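Local coordinates for protein 3-carboxy-cis,cis-muconate cycloisomerase (Acinetobacter calcoaceticus, PDB 1Q5N) that is a homotetrameric, mostly helical enzyme of the fumarase/aspartase-type lyase superfamily, named as a cycloisomerase and built round a long central helical bundle, at residues Glu138-Gln143 with Asp347-Met352; Gly249-Met254 with Gly340-Thr345; His390-Ala395 with Asp408-Val413. All coordinates share one frame; numbering follows the deposited sequence.

Contact 1. Residues Glu138-Gln143 with Asp347-Met352; sequences ETALSQ and DVLKGM
The amide nitrogen NE2 of Gln143 reaches across to the backbone oxygen O of Leu349 at 2.8 Å. This is where two long helices of the lyase-type bundle, 110-146 and 323-351, run side by side near their C-terminal ends, their local axes 28° from parallel. The bond is nearly straight, with 169° at the hydrogen, and the oxygen lies practically in the amide plane of Gln143. A bend at chi2 (-85°) turns the amide toward the neighbouring helix. Near the end of its helix, Leu349 O takes an N-H from the next helix, which a glutamine is long enough to supply.

One turn earlier, Thr139 turns its methyl to the partner helix: CG2 packs 3.8 Å from CB of Leu349 and equally close to CG of Lys350, whose extended side chain lies roughly perpendicular to that of Thr139. The threonine hydroxyl is engaged within its own helix, by Gln135 O. Small Ala140 leaves room for Leu349, which is also covered by Phe177 of helix 166-191. Beyond the glutamine amide, the chain of Met352 bends back at chi3 and sets its CE 4.0 Å from Gln143 NE2.

Contact 2. Residues Gly249-Met254 with Gly340-Thr345; sequences GNVGKM and GALERT
Val251 of helix 235-261 sets its branched side chain against Ala341, Leu342 and Thr345 of helix 323-351, in the buried interior of the long helical bundle that forms the core of this lyase-type subunit. The two helices run in the same general direction, their local axes 9.9 Å apart and inclined by 39°.

The conformation of Val251 decides what each branch meets. With chi1 at -60°, CG2 takes the crowded position between backbone N and carbonyl carbon, and from there it packs 3.8 Å from the methyl of Ala341. The other branch, CG1, spreads over Thr345, with CD2 of Leu342 at its margin, 4.1 Å away. Leu342 starts out pointing away from this interface, and only the end of its chain returns to it; it also touches Val129 and Val133 of helix 110-146 and Ile247 of helix 235-261.

Thr345 presents both branches to Val251. Its OG1 lies 3.3 Å from CB of Val251, a close van der Waals approach of a polar atom to a carbon. The hydroxyl is satisfied there, which probably makes the apolar neighbour tolerable: chi1 of -60° folds OG1 back along its own helix to give a 2.8 Å hydrogen bond to Ala341 O. That oxygen also accepts from Thr345 N, and the two donors reach it from opposite faces of the carbonyl plane. CG2 of Thr345 meets CE of Met254 at 3.8 Å, the two side chains lying roughly perpendicular.

Phe177 of helix 166-191 and Val295 of helix 290-311 extend the apolar surroundings. The two segments therefore meet by van der Waals contact, largely between hydrocarbon groups, with no hydrogen bond between them; the polar atom that touches Val251, Thr345 OG1, is satisfied inside its own helix.

Contact 3. Residues His390-Ala395 with Asp408-Val413; sequences HVVEAA and DIISQV
Ala395 points its methyl into the angle between Ile409 and Ile410, CB lying 3.6 Å from CD1 of Ile410 and 3.9 Å from CG2 of Ile409. This is a helical hairpin of the C-terminal region: helix 385-402 is followed, after a short connection, by helix 406-410, which folds back against it. A residue as small as alanine suits the closest backbone approach, where its CA and that of Ile410 are 6.0 Å apart.

Ile409 brings CG2, anti to its backbone N (chi1 -62°), to Ala395; the end of its side chain leads away, and Ile409 also touches Thr398 and Ala399, further along helix 385-402. The CB of Ile410 points neither at nor away from helix 385-402, and the rest of the chain turns in, so that CD1 also comes within 4.3 Å of CG2 of Val392. Behind this pair Val375 of helix 372-383 touches both side chains.

Past Ile410 a type I turn, closed by a 3.1 Å bond from Val413 N to Ile410 O, brings Val413, the N-cap residue of the next helix, beside Val391. Their CG1 atoms are 4.0 Å apart, and the two valines lie alongside in opposite senses.

Across the two segments there is no hydrogen bond or charge pair; the hairpin is held here by aliphatic shape, two isoleucines fitted round the alanine methyl and a valine pair beside them.

Overall arrangement
Contacts 1 and 2 belong to one neighbourhood of the central bundle, their centres 12 Å apart. They share helix 323-351, which meets helix 235-261 in contact 2 and, one turn further on, helix 110-146 in contact 1. CD2 of Leu349 touches CE of Met254 at 3.8 Å, so the two contacts are joined by packing, contact 2 buried and contact 1 nearer the surface. Along the chain the segments of contact 2 fall between those of contact 1, whereas contact 3 follows both. It lies in the C-terminal helical region, centred about 42 Å from contact 1 and 45 Å from contact 2. The elongated subunit thus combines long-range bundle packing with a locally folded hairpin near one end.

Contact 1. Residues Glu138-Gln143 with Asp347-Met352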
loop_
_atom_site.group_PDB
_atom_site.type_symbol
_atom_site.label_atom_id
_atom_site.label_comp_id
_atom_site.label_asym_id
_atom_site.label_seq_id
_atom_site.Cartn_x
_atom_site.Cartn_y
_atom_site.Cartn_z
ATOM N N GLU A 138 -14.524 -27.629 6.588
ATOM C CA GLU A 138 -14.846 -29.026 6.854
ATOM C C GLU A 138 -13.601 -29.810 7.187
ATOM O O GLU A 138 -13.552 -30.498 8.223
ATOM C CB GLU A 138 -15.544 -29.661 5.645
ATOM C CG GLU A 138 -17.003 -29.275 5.671
ATOM C CD GLU A 138 -17.772 -29.717 4.436
ATOM O OE1 GLU A 138 -17.157 -30.251 3.466
ATOM O OE2 GLU A 138 -19.000 -29.507 4.441
ATOM N N THR A 139 -12.616 -29.716 6.297
ATOM C CA THR A 139 -11.359 -30.392 6.516
ATOM C C THR A 139 -10.683 -29.899 7.840
ATOM O O THR A 139 -10.214 -30.719 8.632
ATOM C CB THR A 139 -10.450 -30.190 5.314
ATOM O OG1 THR A 139 -11.158 -30.591 4.134
ATOM C CG2 THR A 139 -9.187 -31.000 5.440
ATOM N N ALA A 140 -10.681 -28.599 8.134
ATOM C CA ALA A 140 -10.022 -28.191 9.369
ATOM C C ALA A 140 -10.780 -28.751 10.577
ATOM O O ALA A 140 -10.154 -29.159 11.551
ATOM C CB ALA A 140 -9.913 -26.666 9.478
ATOM N N LEU A 141 -12.118 -28.767 10.526
ATOM C CA LEU A 141 -12.885 -29.283 11.661
ATOM C C LEU A 141 -12.556 -30.775 11.870
ATOM O O LEU A 141 -12.346 -31.215 12.972
ATOM C CB LEU A 141 -14.384 -29.146 11.431
ATOM C CG LEU A 141 -15.080 -27.787 11.429
ATOM C CD1 LEU A 141 -16.461 -27.978 10.774
ATOM C CD2 LEU A 141 -15.205 -27.227 12.840
ATOM N N SER A 142 -12.499 -31.540 10.799
ATOM C CA SER A 142 -12.219 -32.960 10.897
ATOM C C SER A 142 -10.810 -33.260 11.477
ATOM O O SER A 142 -10.657 -34.137 12.329
ATOM C CB SER A 142 -12.406 -33.570 9.514
ATOM O OG SER A 142 -11.647 -34.749 9.403
ATOM N N GLN A 143 -9.795 -32.504 11.041
ATOM C CA GLN A 143 -8.433 -32.681 11.527
ATOM C C GLN A 143 -8.344 -32.195 12.948
ATOM O O GLN A 143 -7.602 -32.743 13.744
ATOM C CB GLN A 143 -7.462 -31.891 10.642
ATOM C CG GLN A 143 -7.481 -32.414 9.231
ATOM C CD GLN A 143 -6.552 -33.603 9.039
ATOM O OE1 GLN A 143 -6.560 -34.563 9.831
ATOM N NE2 GLN A 143 -5.735 -33.543 7.981
ATOM N N ASP A 347 -5.148 -28.411 -0.184
ATOM C CA ASP A 347 -4.237 -29.544 -0.376
ATOM C C ASP A 347 -3.444 -29.873 0.903
ATOM O O ASP A 347 -3.310 -31.037 1.274
ATOM C CB ASP A 347 -3.196 -29.251 -1.458
ATOM C CG ASP A 347 -3.753 -29.331 -2.822
ATOM O OD1 ASP A 347 -4.914 -29.799 -2.944
ATOM O OD2 ASP A 347 -3.037 -28.922 -3.777
ATOM N N VAL A 348 -2.901 -28.838 1.551
ATOM C CA VAL A 348 -2.122 -29.020 2.759
ATOM C C VAL A 348 -2.980 -29.498 3.933
ATOM O O VAL A 348 -2.549 -30.375 4.682
ATOM C CB VAL A 348 -1.355 -27.686 3.147
ATOM C CG1 VAL A 348 -0.753 -27.783 4.576
ATOM C CG2 VAL A 348 -0.272 -27.408 2.143
ATOM N N LEU A 349 -4.179 -28.921 4.119
ATOM C CA LEU A 349 -5.026 -29.338 5.230
ATOM C C LEU A 349 -5.440 -30.798 5.084
ATOM O O LEU A 349 -5.588 -31.488 6.085
ATOM C CB LEU A 349 -6.282 -28.500 5.333
ATOM C CG LEU A 349 -6.151 -27.109 5.925
ATOM C CD1 LEU A 349 -7.496 -26.374 5.765
ATOM C CD2 LEU A 349 -5.769 -27.167 7.372
ATOM N N LYS A 350 -5.616 -31.256 3.842
ATOM C CA LYS A 350 -6.005 -32.625 3.576
ATOM C C LYS A 350 -4.892 -33.648 3.693
ATOM O O LYS A 350 -5.125 -34.715 4.241
ATOM C CB LYS A 350 -6.606 -32.765 2.186
ATOM C CG LYS A 350 -8.047 -32.288 2.093
ATOM C CD LYS A 350 -8.592 -32.494 0.679
ATOM C CE LYS A 350 -10.076 -32.228 0.671
ATOM N NZ LYS A 350 -10.618 -32.356 -0.714
ATOM N N GLY A 351 -3.702 -33.334 3.187
ATOM C CA GLY A 351 -2.629 -34.318 3.220
ATOM C C GLY A 351 -1.488 -34.045 4.176
ATOM O O GLY A 351 -0.388 -34.568 4.033
ATOM N N MET A 352 -1.775 -33.174 5.125
ATOM C CA MET A 352 -0.869 -32.752 6.178
ATOM C C MET A 352 -0.254 -33.975 6.907
ATOM O O MET A 352 -0.974 -34.852 7.373
ATOM C CB MET A 352 -1.707 -31.968 7.161
ATOM C CG MET A 352 -0.974 -31.294 8.254
ATOM S SD MET A 352 -2.154 -30.746 9.543
ATOM C CE MET A 352 -3.589 -30.246 8.581
#

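Contact 2. Residues Gly249-Met254 with Gly340-Thr345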
loop_
_atom_site.group_PDB
_atom_site.type_symbol
_atom_site.label_atom_id
_atom_site.label_comp_id
_atom_site.label_asym_id
_atom_site.label_seq_id
_atom_site.Cartn_x
_atom_site.Cartn_y
_atom_site.Cartn_z
ATOM N N GLY A 249 -5.555 -13.236 4.152
ATOM C CA GLY A 249 -4.796 -13.062 5.383
ATOM C C GLY A 249 -4.920 -14.306 6.304
ATOM O O GLY A 249 -3.940 -14.685 6.942
ATOM N N ASN A 250 -6.104 -14.938 6.389
ATOM C CA ASN A 250 -6.256 -16.134 7.245
ATOM C C ASN A 250 -5.355 -17.290 6.774
ATOM O O ASN A 250 -4.728 -17.960 7.605
ATOM C CB ASN A 250 -7.713 -16.690 7.266
ATOM C CG ASN A 250 -8.694 -15.779 7.992
ATOM O OD1 ASN A 250 -8.400 -15.256 9.082
ATOM N ND2 ASN A 250 -9.876 -15.605 7.414
ATOM N N VAL A 251 -5.277 -17.550 5.466
ATOM C CA VAL A 251 -4.456 -18.697 5.058
ATOM C C VAL A 251 -2.968 -18.318 5.056
ATOM O O VAL A 251 -2.081 -19.190 5.156
ATOM C CB VAL A 251 -4.930 -19.321 3.689
ATOM C CG1 VAL A 251 -6.395 -19.799 3.840
ATOM C CG2 VAL A 251 -4.817 -18.318 2.538
ATOM N N GLY A 252 -2.709 -17.006 4.955
ATOM C CA GLY A 252 -1.337 -16.499 5.024
ATOM C C GLY A 252 -0.833 -16.848 6.435
ATOM O O GLY A 252 0.268 -17.343 6.606
ATOM N N LYS A 253 -1.661 -16.599 7.451
ATOM C CA LYS A 253 -1.262 -16.896 8.825
ATOM C C LYS A 253 -1.003 -18.405 9.010
ATOM O O LYS A 253 -0.050 -18.797 9.699
ATOM C CB LYS A 253 -2.347 -16.382 9.813
ATOM C CG LYS A 253 -2.000 -16.600 11.306
ATOM C CD LYS A 253 -2.429 -17.993 11.836
ATOM C CE LYS A 253 -2.230 -18.099 13.354
ATOM N NZ LYS A 253 -0.802 -17.920 13.792
ATOM N N MET A 254 -1.847 -19.241 8.379
ATOM C CA MET A 254 -1.692 -20.691 8.461
ATOM C C MET A 254 -0.379 -21.130 7.763
ATOM O O MET A 254 0.364 -21.943 8.299
ATOM C CB MET A 254 -2.905 -21.351 7.814
ATOM C CG MET A 254 -4.213 -21.005 8.556
ATOM S SD MET A 254 -5.594 -21.563 7.571
ATOM C CE MET A 254 -5.333 -23.374 7.549
ATOM N N GLY A 340 -6.268 -19.042 -5.638
ATOM C CA GLY A 340 -5.017 -19.811 -5.686
ATOM C C GLY A 340 -4.504 -20.161 -4.277
ATOM O O GLY A 340 -4.110 -21.295 -3.980
ATOM N N ALA A 341 -4.552 -19.203 -3.365
ATOM C CA ALA A 341 -4.053 -19.469 -2.014
ATOM C C ALA A 341 -4.952 -20.492 -1.300
ATOM O O ALA A 341 -4.468 -21.322 -0.545
ATOM C CB ALA A 341 -3.963 -18.119 -1.169
ATOM N N LEU A 342 -6.257 -20.409 -1.530
ATOM C CA LEU A 342 -7.212 -21.351 -0.930
ATOM C C LEU A 342 -6.974 -22.742 -1.481
ATOM O O LEU A 342 -6.990 -23.722 -0.739
ATOM C CB LEU A 342 -8.647 -20.937 -1.257
ATOM C CG LEU A 342 -9.133 -19.818 -0.395
ATOM C CD1 LEU A 342 -10.441 -19.296 -0.930
ATOM C CD2 LEU A 342 -9.272 -20.378 1.012
ATOM N N GLU A 343 -6.749 -22.837 -2.785
ATOM C CA GLU A 343 -6.530 -24.152 -3.338
ATOM C C GLU A 343 -5.281 -24.847 -2.726
ATOM O O GLU A 343 -5.341 -26.030 -2.404
ATOM C CB GLU A 343 -6.413 -24.080 -4.866
ATOM C CG GLU A 343 -5.785 -25.306 -5.481
ATOM C CD GLU A 343 -5.968 -25.329 -6.973
ATOM O OE1 GLU A 343 -7.036 -25.826 -7.424
ATOM O OE2 GLU A 343 -5.065 -24.822 -7.693
ATOM N N ARG A 344 -4.148 -24.145 -2.595
ATOM C CA ARG A 344 -2.971 -24.759 -1.997
ATOM C C ARG A 344 -3.187 -25.048 -0.489
ATOM O O ARG A 344 -2.779 -26.093 0.021
ATOM C CB ARG A 344 -1.773 -23.875 -2.258
ATOM C CG ARG A 344 -1.315 -24.147 -3.651
ATOM C CD ARG A 344 -0.616 -23.010 -4.204
ATOM N NE ARG A 344 -0.620 -23.094 -5.660
ATOM C CZ ARG A 344 -1.468 -22.419 -6.449
ATOM N NH1 ARG A 344 -2.383 -21.602 -5.938
ATOM N NH2 ARG A 344 -1.400 -22.571 -7.765
ATOM N N THR A 345 -3.864 -24.152 0.218
ATOM C CA THR A 345 -4.134 -24.403 1.624
ATOM C C THR A 345 -4.979 -25.707 1.799
ATOM O O THR A 345 -4.673 -26.552 2.663
ATOM C CB THR A 345 -4.825 -23.179 2.251
ATOM O OG1 THR A 345 -3.941 -22.064 2.098
ATOM C CG2 THR A 345 -5.160 -23.402 3.779
#

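Contact 3. Residues His390-Ala395 with Asp408-Val413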
loop_
_atom_site.group_PDB
_atom_site.type_symbol
_atom_site.label_atom_id
_atom_site.label_comp_id
_atom_site.label_asym_id
_atom_site.label_seq_id
_atom_site.Cartn_x
_atom_site.Cartn_y
_atom_site.Cartn_z
ATOM N N HIS A 390 8.608 -19.420 45.489
ATOM C CA HIS A 390 9.989 -19.396 45.893
ATOM C C HIS A 390 10.701 -20.729 45.808
ATOM O O HIS A 390 11.892 -20.792 45.503
ATOM C CB HIS A 390 10.163 -18.812 47.297
ATOM C CG HIS A 390 11.602 -18.607 47.665
ATOM N ND1 HIS A 390 12.375 -17.592 47.108
ATOM C CD2 HIS A 390 12.456 -19.369 48.389
ATOM C CE1 HIS A 390 13.630 -17.756 47.470
ATOM N NE2 HIS A 390 13.717 -18.828 48.248
ATOM N N VAL A 391 10.012 -21.816 46.083
ATOM C CA VAL A 391 10.682 -23.101 45.972
ATOM C C VAL A 391 10.980 -23.480 44.487
ATOM O O VAL A 391 12.035 -24.060 44.160
ATOM C CB VAL A 391 9.825 -24.154 46.655
ATOM C CG1 VAL A 391 10.282 -25.560 46.283
ATOM C CG2 VAL A 391 9.919 -23.931 48.164
ATOM N N VAL A 392 10.059 -23.108 43.595
ATOM C CA VAL A 392 10.194 -23.428 42.192
ATOM C C VAL A 392 11.289 -22.600 41.523
ATOM O O VAL A 392 12.081 -23.125 40.746
ATOM C CB VAL A 392 8.823 -23.301 41.471
ATOM C CG1 VAL A 392 8.976 -23.529 39.975
ATOM C CG2 VAL A 392 7.873 -24.357 42.030
ATOM N N GLU A 393 11.349 -21.318 41.846
ATOM C CA GLU A 393 12.385 -20.468 41.294
ATOM C C GLU A 393 13.801 -20.936 41.732
ATOM O O GLU A 393 14.727 -20.951 40.932
ATOM C CB GLU A 393 12.137 -19.029 41.720
ATOM C CG GLU A 393 13.292 -18.115 41.411
ATOM C CD GLU A 393 13.146 -16.779 42.137
ATOM O OE1 GLU A 393 12.513 -16.769 43.252
ATOM O OE2 GLU A 393 13.672 -15.751 41.600
ATOM N N ALA A 394 13.963 -21.340 42.986
ATOM C CA ALA A 394 15.268 -21.808 43.433
ATOM C C ALA A 394 15.610 -23.137 42.710
ATOM O O ALA A 394 16.772 -23.406 42.360
ATOM C CB ALA A 394 15.257 -22.013 44.972
ATOM N N ALA A 395 14.589 -23.971 42.485
ATOM C CA ALA A 395 14.788 -25.245 41.785
ATOM C C ALA A 395 15.200 -25.023 40.323
ATOM O O ALA A 395 16.004 -25.796 39.765
ATOM C CB ALA A 395 13.516 -26.081 41.856
ATOM N N ASP A 408 13.986 -33.854 38.196
ATOM C CA ASP A 408 15.028 -34.415 39.036
ATOM C C ASP A 408 15.335 -33.529 40.215
ATOM O O ASP A 408 15.518 -34.034 41.320
ATOM C CB ASP A 408 16.293 -34.649 38.235
ATOM C CG ASP A 408 16.063 -35.639 37.104
ATOM O OD1 ASP A 408 15.071 -36.442 37.218
ATOM O OD2 ASP A 408 16.869 -35.620 36.122
ATOM N N ILE A 409 15.344 -32.213 40.016
ATOM C CA ILE A 409 15.660 -31.309 41.109
ATOM C C ILE A 409 14.488 -31.138 42.078
ATOM O O ILE A 409 14.628 -31.228 43.290
ATOM C CB ILE A 409 16.058 -29.904 40.579
ATOM C CG1 ILE A 409 17.306 -30.006 39.727
ATOM C CG2 ILE A 409 16.178 -28.918 41.726
ATOM C CD1 ILE A 409 18.456 -30.721 40.358
ATOM N N ILE A 410 13.311 -30.894 41.549
ATOM C CA ILE A 410 12.203 -30.675 42.432
ATOM C C ILE A 410 11.869 -31.903 43.274
ATOM O O ILE A 410 11.479 -31.754 44.432
ATOM C CB ILE A 410 10.971 -30.153 41.633
ATOM C CG1 ILE A 410 10.513 -28.841 42.256
ATOM C CG2 ILE A 410 9.817 -31.118 41.674
ATOM C CD1 ILE A 410 10.387 -27.768 41.259
ATOM N N SER A 411 12.060 -33.103 42.718
ATOM C CA SER A 411 11.723 -34.331 43.451
ATOM C C SER A 411 12.588 -34.597 44.689
ATOM O O SER A 411 12.208 -35.400 45.552
ATOM C CB SER A 411 11.773 -35.564 42.531
ATOM O OG SER A 411 13.114 -35.831 42.177
ATOM N N GLN A 412 13.750 -33.955 44.785
ATOM C CA GLN A 412 14.575 -34.164 45.967
ATOM C C GLN A 412 14.515 -32.980 46.949
ATOM O O GLN A 412 15.312 -32.893 47.864
ATOM C CB GLN A 412 16.018 -34.545 45.567
ATOM C CG GLN A 412 16.909 -33.455 44.974
ATOM C CD GLN A 412 17.976 -34.019 43.982
ATOM O OE1 GLN A 412 18.928 -33.316 43.567
ATOM N NE2 GLN A 412 17.796 -35.284 43.589
ATOM N N VAL A 413 13.536 -32.097 46.770
ATOM C CA VAL A 413 13.325 -30.942 47.653
ATOM C C VAL A 413 12.383 -31.386 48.779
ATOM O O VAL A 413 11.269 -31.835 48.514
ATOM C CB VAL A 413 12.662 -29.768 46.902
ATOM C CG1 VAL A 413 12.239 -28.691 47.874
ATOM C CG2 VAL A 413 13.614 -29.207 45.899
#